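Local coordinates for Bd3459 (Bdellovibrio bacteriovorus, PDB 5CEC), which is a predatory endopeptidase of the peptidase S13 (D-Ala-D-Ala carboxypeptidase) family, probably acting on peptidoglycan cross-links, crystallised in complex with its immunity protein Bd3460, at residues F116-S121 with A148-E153; G159-Y164 with A256-W261; K195-R200 with E423-P428. The protein carries 1 engineered substitution. One frame throughout, in Å; residues are numbered along the deposited sequence.

Contact 1. Residues F116-S121 with A148-E153; sequences FGRNMS and AWLAEE. With SO4 (sulfate ion), chain E.
Gly-117 and Trp-149 bring their CA atoms to 4.1 Å of each other where the N-cap of helix 118-130 meets two overlapping type I turns, Ala-148 to Ala-151 and Leu-150 to Glu-153. The helix is the connection of a beta-alpha-beta crossover between the parallel strands 104-109 and 135-141. Two backbone bonds fix the approach: Ala-148 N donates to Phe-116 O, and Arg-118 N, in the first turn of the helix, donates to a lone pair of Trp-149 O at 2.9 Å. The indole lies flat over the start of the helix. Its six-membered ring takes Arg-118 CA over the centre of one face, 3.6 Å from CA to the ring centroid and 4° off the normal, while Ser-121 CB reaches CZ3. Arg-118 leaves with CG anti to its own N and bends at chi3 (-58°), which brings the guanidinium to Glu-153. The result is a side-on salt bridge: Arg-118 NE donates to Glu-153 OE2 at 2.8 Å and Arg-118 NH2 to Glu-153 OE1 at 2.9 Å, each on a syn lone pair, with the planes 22° apart. Trp-149 NE1 sits over a guanidinium face without bonding to it; it and Arg-118 NH1 both donate hydrogen bonds to a sulfate, probably from the crystallisation liquor. Asn-119 ND2 donates a hydrogen bond to Glu-152 OE2 from above the carboxylate plane, while Glu-152 OE1 forms a salt bridge with Arg-246. One water accepts from Asn-119 N at 3.0 Å and donates to Glu-152 OE2; a second joins Asn-119 ND2 to Glu-153 OE2.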
# COMPACT_ATOMS: atom_id res chain seq x y z
N PHE A 116 10.33 13.34 0.35
CA PHE A 116 11.16 14.18 1.21
C PHE A 116 10.28 14.62 2.37
O PHE A 116 9.49 15.56 2.25
CB PHE A 116 11.77 15.36 0.44
CG PHE A 116 13.04 15.88 1.03
CD1 PHE A 116 13.13 16.21 2.36
CD2 PHE A 116 14.17 16.04 0.26
CE1 PHE A 116 14.30 16.69 2.91
CE2 PHE A 116 15.36 16.54 0.81
CZ PHE A 116 15.41 16.84 2.13
N GLY A 117 10.44 13.90 3.47
CA GLY A 117 9.68 14.15 4.68
C GLY A 117 10.57 13.94 5.89
O GLY A 117 11.77 14.24 5.86
N ARG A 118 9.98 13.38 6.94
CA ARG A 118 10.72 13.08 8.17
C ARG A 118 12.04 12.38 7.93
O ARG A 118 13.08 12.83 8.43
CB ARG A 118 9.85 12.19 9.10
CG ARG A 118 10.54 11.82 10.42
CD ARG A 118 9.92 10.57 11.04
NE ARG A 118 8.50 10.73 11.31
CZ ARG A 118 7.98 11.35 12.38
NH1 ARG A 118 8.75 11.93 13.29
NH2 ARG A 118 6.68 11.37 12.53
N ASN A 119 12.01 11.26 7.23
CA ASN A 119 13.19 10.39 7.23
C ASN A 119 14.32 10.95 6.36
O ASN A 119 15.50 10.90 6.76
CB ASN A 119 12.81 8.97 6.86
CG ASN A 119 11.98 8.32 7.92
OD1 ASN A 119 12.24 8.54 9.08
ND2 ASN A 119 10.98 7.55 7.55
N MET A 120 14.00 11.52 5.20
CA MET A 120 15.02 12.23 4.43
C MET A 120 15.60 13.43 5.21
O MET A 120 16.79 13.72 5.11
CB MET A 120 14.52 12.60 3.04
CG MET A 120 15.62 13.15 2.18
SD MET A 120 16.93 11.95 1.89
CE MET A 120 17.29 12.17 0.17
N SER A 121 14.75 14.09 5.98
CA SER A 121 15.19 15.23 6.79
C SER A 121 16.16 14.76 7.86
O SER A 121 17.19 15.41 8.08
CB SER A 121 14.00 15.95 7.44
OG SER A 121 13.21 16.60 6.46
N ALA A 148 7.08 17.30 3.13
CA ALA A 148 5.84 16.87 3.82
C ALA A 148 6.29 15.91 4.88
O ALA A 148 6.68 14.79 4.59
CB ALA A 148 4.90 16.17 2.86
N TRP A 149 6.23 16.34 6.13
CA TRP A 149 6.81 15.56 7.19
C TRP A 149 6.32 14.12 7.22
O TRP A 149 7.13 13.19 7.35
CB TRP A 149 6.56 16.24 8.53
CG TRP A 149 7.46 15.81 9.61
CD1 TRP A 149 7.11 15.11 10.74
CD2 TRP A 149 8.86 16.04 9.70
NE1 TRP A 149 8.23 14.89 11.52
CE2 TRP A 149 9.31 15.47 10.91
CE3 TRP A 149 9.78 16.70 8.90
CZ2 TRP A 149 10.65 15.51 11.32
CZ3 TRP A 149 11.10 16.75 9.31
CH2 TRP A 149 11.52 16.16 10.50
N LEU A 150 5.01 13.95 7.07
CA LEU A 150 4.37 12.64 7.16
C LEU A 150 4.25 11.94 5.78
O LEU A 150 3.41 11.05 5.60
CB LEU A 150 3.01 12.74 7.88
CG LEU A 150 3.09 13.28 9.30
CD1 LEU A 150 1.68 13.37 9.87
CD2 LEU A 150 3.99 12.47 10.22
N ALA A 151 5.15 12.27 4.85
CA ALA A 151 5.08 11.73 3.47
C ALA A 151 4.92 10.21 3.39
O ALA A 151 4.31 9.72 2.46
CB ALA A 151 6.32 12.14 2.71
N GLU A 152 5.57 9.48 4.30
CA GLU A 152 5.53 8.03 4.37
C GLU A 152 4.70 7.44 5.47
O GLU A 152 4.87 6.26 5.78
CB GLU A 152 6.91 7.51 4.78
CG GLU A 152 7.99 7.85 3.90
CD GLU A 152 9.21 7.04 4.22
OE1 GLU A 152 9.24 5.89 3.80
OE2 GLU A 152 10.12 7.61 4.81
N GLU A 153 3.83 8.24 6.06
CA GLU A 153 3.12 7.85 7.26
C GLU A 153 1.65 8.14 7.13
O GLU A 153 1.22 8.89 6.27
CB GLU A 153 3.75 8.56 8.48
CG GLU A 153 5.17 8.10 8.77
CD GLU A 153 5.93 9.04 9.67
OE1 GLU A 153 5.41 9.42 10.76
OE2 GLU A 153 7.06 9.40 9.30
S SO4 E . 7.74 14.29 15.75
O1 SO4 E . 7.55 12.81 15.75
O2 SO4 E . 6.67 14.96 16.51
O3 SO4 E . 7.96 14.84 14.40
O4 SO4 E . 9.02 14.65 16.47
O HOH W 1 9.78 10.18 5.60
O HOH W 2 8.63 7.04 9.31

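Contact 2. Residues G159-Y164 with A256-W261; sequences GTTPKY and ADNLYW
Thr-161 and Asp-257 make the nearest backbone approach, with CA atoms 6.7 Å apart; the extended loop 159-164 runs beside helix 253-262 at a distance only side chains and water can bridge. Thr-161 turns its CB toward the helix and divides its two branches. OG1, beside the backbone N (chi1 -55°), donates to Asp-257 OD2 at 2.7 Å on the anti lone pair, while CG2 packs against both Asn-258 ND2 and the benzo end of Trp-261, 3.7 Å from CZ3. The same OD2 accepts a second hydrogen bond, from a water that accepts from Thr-161 N, so amide and hydroxyl both lead to one oxygen. Asp-257 OD1 is held elsewhere, by Ser-290 OG and weakly by Gly-289 N. In this member of the beta-lactamase clan the aspartate lies near, without touching, residues of a probable SxxK motif, which places the contact beside the presumed active-site region. One turn on, Trp-261 is covered on opposite faces: Asp-257 O lies over one, Lys-163 over the other. The lysine runs extended along the indole, its CD 3.6 Å from CZ2, until a bend at chi4 (45°) sets NZ over the five-membered ring, in a cation-pi contact 3.8 Å from its centroid. Pro-162 O approaches Trp-261 CZ3, on the six-membered ring, to 3.4 Å and accepts a hydrogen bond from another water. Asn-258 ND2 donates chiefly to Tyr-254 O, its link to that water being weak.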
# COMPACT_ATOMS: atom_id res chain seq x y z
N GLY A 159 -4.51 9.48 2.33
CA GLY A 159 -5.27 10.72 2.37
C GLY A 159 -5.28 11.46 1.07
O GLY A 159 -4.73 11.02 0.06
N THR A 160 -5.95 12.61 1.09
CA THR A 160 -5.99 13.51 -0.05
C THR A 160 -4.70 14.30 0.00
O THR A 160 -4.47 15.05 0.94
CB THR A 160 -7.21 14.44 0.02
OG1 THR A 160 -8.39 13.65 -0.07
CG2 THR A 160 -7.17 15.44 -1.12
N THR A 161 -3.87 14.14 -1.01
CA THR A 161 -2.59 14.82 -1.07
C THR A 161 -2.83 16.32 -1.22
O THR A 161 -3.57 16.74 -2.12
CB THR A 161 -1.77 14.29 -2.25
OG1 THR A 161 -1.67 12.86 -2.12
CG2 THR A 161 -0.41 14.91 -2.31
N PRO A 162 -2.19 17.14 -0.37
CA PRO A 162 -2.38 18.56 -0.53
C PRO A 162 -1.97 19.01 -1.91
O PRO A 162 -0.90 18.65 -2.40
CB PRO A 162 -1.52 19.16 0.56
CG PRO A 162 -1.39 18.10 1.57
CD PRO A 162 -1.38 16.82 0.82
N LYS A 163 -2.84 19.77 -2.56
CA LYS A 163 -2.59 20.31 -3.88
C LYS A 163 -2.53 21.84 -3.72
O LYS A 163 -3.55 22.49 -3.47
CB LYS A 163 -3.69 19.86 -4.84
CG LYS A 163 -3.45 20.27 -6.29
CD LYS A 163 -4.35 19.51 -7.25
CE LYS A 163 -4.19 19.98 -8.69
NZ LYS A 163 -2.76 20.15 -9.09
N TYR A 164 -1.33 22.40 -3.83
CA TYR A 164 -1.11 23.83 -3.62
C TYR A 164 -1.36 24.58 -4.91
O TYR A 164 -0.65 24.41 -5.91
CB TYR A 164 0.30 24.08 -3.12
CG TYR A 164 0.62 23.31 -1.85
CD1 TYR A 164 -0.07 23.55 -0.66
CD2 TYR A 164 1.60 22.35 -1.84
CE1 TYR A 164 0.21 22.84 0.50
CE2 TYR A 164 1.89 21.63 -0.69
CZ TYR A 164 1.21 21.87 0.48
OH TYR A 164 1.51 21.17 1.63
N ALA A 256 2.54 9.20 -5.17
CA ALA A 256 1.94 9.03 -6.51
C ALA A 256 1.46 10.38 -7.05
O ALA A 256 1.66 10.68 -8.24
CB ALA A 256 0.78 8.05 -6.44
N ASP A 257 0.76 11.15 -6.23
CA ASP A 257 0.20 12.41 -6.69
C ASP A 257 1.31 13.40 -7.04
O ASP A 257 1.23 14.11 -8.03
CB ASP A 257 -0.79 12.99 -5.66
CG ASP A 257 -2.07 12.21 -5.60
OD1 ASP A 257 -2.54 11.77 -6.68
OD2 ASP A 257 -2.64 12.09 -4.51
N ASN A 258 2.39 13.41 -6.25
CA ASN A 258 3.48 14.30 -6.55
C ASN A 258 4.26 13.91 -7.80
O ASN A 258 4.69 14.78 -8.52
CB ASN A 258 4.38 14.52 -5.33
CG ASN A 258 3.79 15.57 -4.41
OD1 ASN A 258 3.90 16.76 -4.70
ND2 ASN A 258 3.07 15.14 -3.38
N LEU A 259 4.44 12.61 -8.03
CA LEU A 259 5.06 12.18 -9.28
C LEU A 259 4.21 12.67 -10.46
O LEU A 259 4.75 13.19 -11.43
CB LEU A 259 5.23 10.68 -9.35
CG LEU A 259 6.40 10.10 -8.54
CD1 LEU A 259 6.29 8.61 -8.47
CD2 LEU A 259 7.75 10.53 -9.11
N TYR A 260 2.89 12.48 -10.38
CA TYR A 260 1.99 12.85 -11.48
C TYR A 260 2.03 14.34 -11.73
O TYR A 260 2.11 14.78 -12.89
CB TYR A 260 0.61 12.37 -11.10
CG TYR A 260 -0.52 12.56 -12.05
CD1 TYR A 260 -1.32 13.70 -11.98
CD2 TYR A 260 -0.85 11.58 -12.97
CE1 TYR A 260 -2.43 13.85 -12.80
CE2 TYR A 260 -1.94 11.74 -13.82
CZ TYR A 260 -2.72 12.86 -13.73
OH TYR A 260 -3.81 12.95 -14.55
N TRP A 261 2.04 15.15 -10.68
CA TRP A 261 2.15 16.59 -10.86
C TRP A 261 3.52 17.00 -11.38
O TRP A 261 3.63 17.85 -12.27
CB TRP A 261 1.84 17.33 -9.56
CG TRP A 261 0.45 17.13 -9.07
CD1 TRP A 261 -0.69 16.96 -9.80
CD2 TRP A 261 0.05 17.09 -7.69
NE1 TRP A 261 -1.78 16.84 -8.96
CE2 TRP A 261 -1.34 16.88 -7.67
CE3 TRP A 261 0.73 17.20 -6.47
CZ2 TRP A 261 -2.05 16.80 -6.48
CZ3 TRP A 261 0.00 17.08 -5.29
CH2 TRP A 261 -1.37 16.90 -5.31
O HOH W 3 -4.97 12.68 -3.36
O HOH W 4 1.50 17.67 -1.62

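Contact 3. Residues K195-R200 with E423-P428; sequences KTKAAR and EQLPLP
Leu-425 and Leu-427 reach from an irregular segment to one side of helix 188-200, with the CA atoms of Lys-197 and Leu-425 and of Ala-198 and Leu-427 each 7.6 Å apart. The leucine methyls span the gap and reach the helix backbone as well as its side chains. Leu-425 has CG anti to its backbone N (chi1 -172°), extending the side chain toward the helix, and its CD2 does most of the touching: it lies 3.6 Å from Lys-197 O and 3.9 Å from Lys-197 CB. From the next turn Arg-200 closes over it. A bend at chi3 (60°) lays the guanidinium over this methyl, so that CD2 sits 3.7 Å above one face, offset toward the rim, with NH1 its nearest atom. The other methyl, CD1, meets Lys-197 NZ at 4.0 Å, and the leucine thus lies among aliphatic and charged parts of two long side chains that cross it at about right angles. Leu-427 takes another first torsion, CG beside the backbone N (chi1 -58°), and separates its methyls: CD1 presses on the helix backbone, 3.7 Å from Ala-198 CA, and CD2 packs on Lys-197 CB and CD. Ala-198 turns its own CB away, onto Met-205. The arrangement is plain packing of leucine methyls from a returning loop, which leads to the edge strand 436-437, against a helix of the connection between parallel strands 135-141 and 212-218 of the same mixed sheet.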
# COMPACT_ATOMS: atom_id res chain seq x y z
N LYS A 195 17.60 4.77 11.74
CA LYS A 195 19.03 4.53 11.76
C LYS A 195 19.32 3.04 11.64
O LYS A 195 20.28 2.64 10.96
CB LYS A 195 19.67 5.13 13.03
CG LYS A 195 21.17 4.88 13.18
CD LYS A 195 21.74 5.67 14.34
CE LYS A 195 23.25 5.49 14.43
NZ LYS A 195 23.63 4.10 14.79
N THR A 196 18.50 2.21 12.29
CA THR A 196 18.65 0.77 12.22
C THR A 196 18.36 0.24 10.82
O THR A 196 19.10 -0.60 10.33
CB THR A 196 17.73 0.08 13.24
OG1 THR A 196 18.14 0.50 14.55
CG2 THR A 196 17.82 -1.43 13.15
N LYS A 197 17.30 0.73 10.19
CA LYS A 197 17.01 0.40 8.78
C LYS A 197 18.15 0.84 7.88
O LYS A 197 18.58 0.07 7.01
CB LYS A 197 15.72 1.05 8.31
CG LYS A 197 14.47 0.43 8.91
CD LYS A 197 13.25 1.23 8.56
CE LYS A 197 12.02 0.70 9.29
NZ LYS A 197 11.49 -0.52 8.64
N ALA A 198 18.64 2.06 8.08
CA ALA A 198 19.74 2.56 7.26
C ALA A 198 20.98 1.69 7.34
O ALA A 198 21.63 1.40 6.34
CB ALA A 198 20.07 3.99 7.65
N ALA A 199 21.32 1.27 8.55
CA ALA A 199 22.44 0.37 8.74
C ALA A 199 22.28 -0.97 7.99
O ALA A 199 23.26 -1.51 7.46
CB ALA A 199 22.63 0.12 10.21
N ARG A 200 21.06 -1.48 7.90
CA ARG A 200 20.80 -2.71 7.14
C ARG A 200 21.09 -2.59 5.64
O ARG A 200 21.37 -3.59 4.99
CB ARG A 200 19.38 -3.22 7.37
CG ARG A 200 19.14 -3.73 8.78
CD ARG A 200 17.68 -4.04 9.03
NE ARG A 200 17.20 -5.07 8.12
CZ ARG A 200 15.92 -5.31 7.83
NH1 ARG A 200 14.94 -4.58 8.39
NH2 ARG A 200 15.60 -6.27 6.97
N GLU A 423 13.23 -9.77 -0.19
CA GLU A 423 12.53 -8.59 0.33
C GLU A 423 13.45 -7.39 0.43
O GLU A 423 14.50 -7.44 1.09
CB GLU A 423 11.93 -8.88 1.70
CG GLU A 423 11.07 -7.76 2.27
CD GLU A 423 10.44 -8.15 3.58
OE1 GLU A 423 11.01 -9.00 4.27
OE2 GLU A 423 9.39 -7.60 3.92
N GLN A 424 13.00 -6.30 -0.17
CA GLN A 424 13.75 -5.05 -0.21
C GLN A 424 13.35 -4.16 0.98
O GLN A 424 12.29 -4.35 1.59
CB GLN A 424 13.51 -4.37 -1.55
CG GLN A 424 14.00 -5.23 -2.73
CD GLN A 424 13.71 -4.63 -4.08
OE1 GLN A 424 13.04 -3.62 -4.18
NE2 GLN A 424 14.21 -5.27 -5.14
N LEU A 425 14.24 -3.23 1.35
CA LEU A 425 13.98 -2.28 2.40
C LEU A 425 14.11 -0.88 1.80
O LEU A 425 15.15 -0.24 1.93
CB LEU A 425 14.96 -2.49 3.54
CG LEU A 425 14.72 -1.70 4.82
CD1 LEU A 425 13.36 -2.03 5.42
CD2 LEU A 425 15.85 -2.00 5.82
N PRO A 426 13.03 -0.38 1.18
CA PRO A 426 13.15 0.87 0.46
C PRO A 426 13.12 2.07 1.42
O PRO A 426 12.16 2.21 2.20
CB PRO A 426 11.96 0.84 -0.51
CG PRO A 426 10.96 -0.04 0.17
CD PRO A 426 11.75 -1.04 0.94
N LEU A 427 14.19 2.86 1.43
CA LEU A 427 14.27 4.10 2.19
C LEU A 427 14.35 5.26 1.20
O LEU A 427 14.59 5.05 0.00
CB LEU A 427 15.52 4.10 3.09
CG LEU A 427 15.61 2.96 4.09
CD1 LEU A 427 16.85 3.13 4.96
CD2 LEU A 427 14.38 2.79 4.94
N PRO A 428 14.19 6.50 1.69
CA PRO A 428 14.25 7.64 0.78
C PRO A 428 15.65 7.96 0.28
O PRO A 428 15.79 8.76 -0.63
CB PRO A 428 13.70 8.82 1.63
CG PRO A 428 12.92 8.16 2.74
CD PRO A 428 13.69 6.89 3.02

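In the fold
Contacts 1 and 2 both use the long loop between strand 135-141 and helix 167-182, first its early turns and then its later extended part. Helix 253-262 ties them together: Tyr-254 packs on Ala-148 and Ala-151 of contact 1, and the helix supplies the partners of contact 2. Contact 3 joins contact 1 through Pro-428, which touches Glu-152 and Asn-119, but stays about 12 Å from contact 2 between nearest atoms. All three are partly buried. Contact 1 is the largest (465 Å²) and the most polar; contact 2 mixes one short hydrogen bond with lysine over indole; contact 3, the furthest from the chain centre, is made by leucine methyls against helix backbone and lysine and arginine side chains.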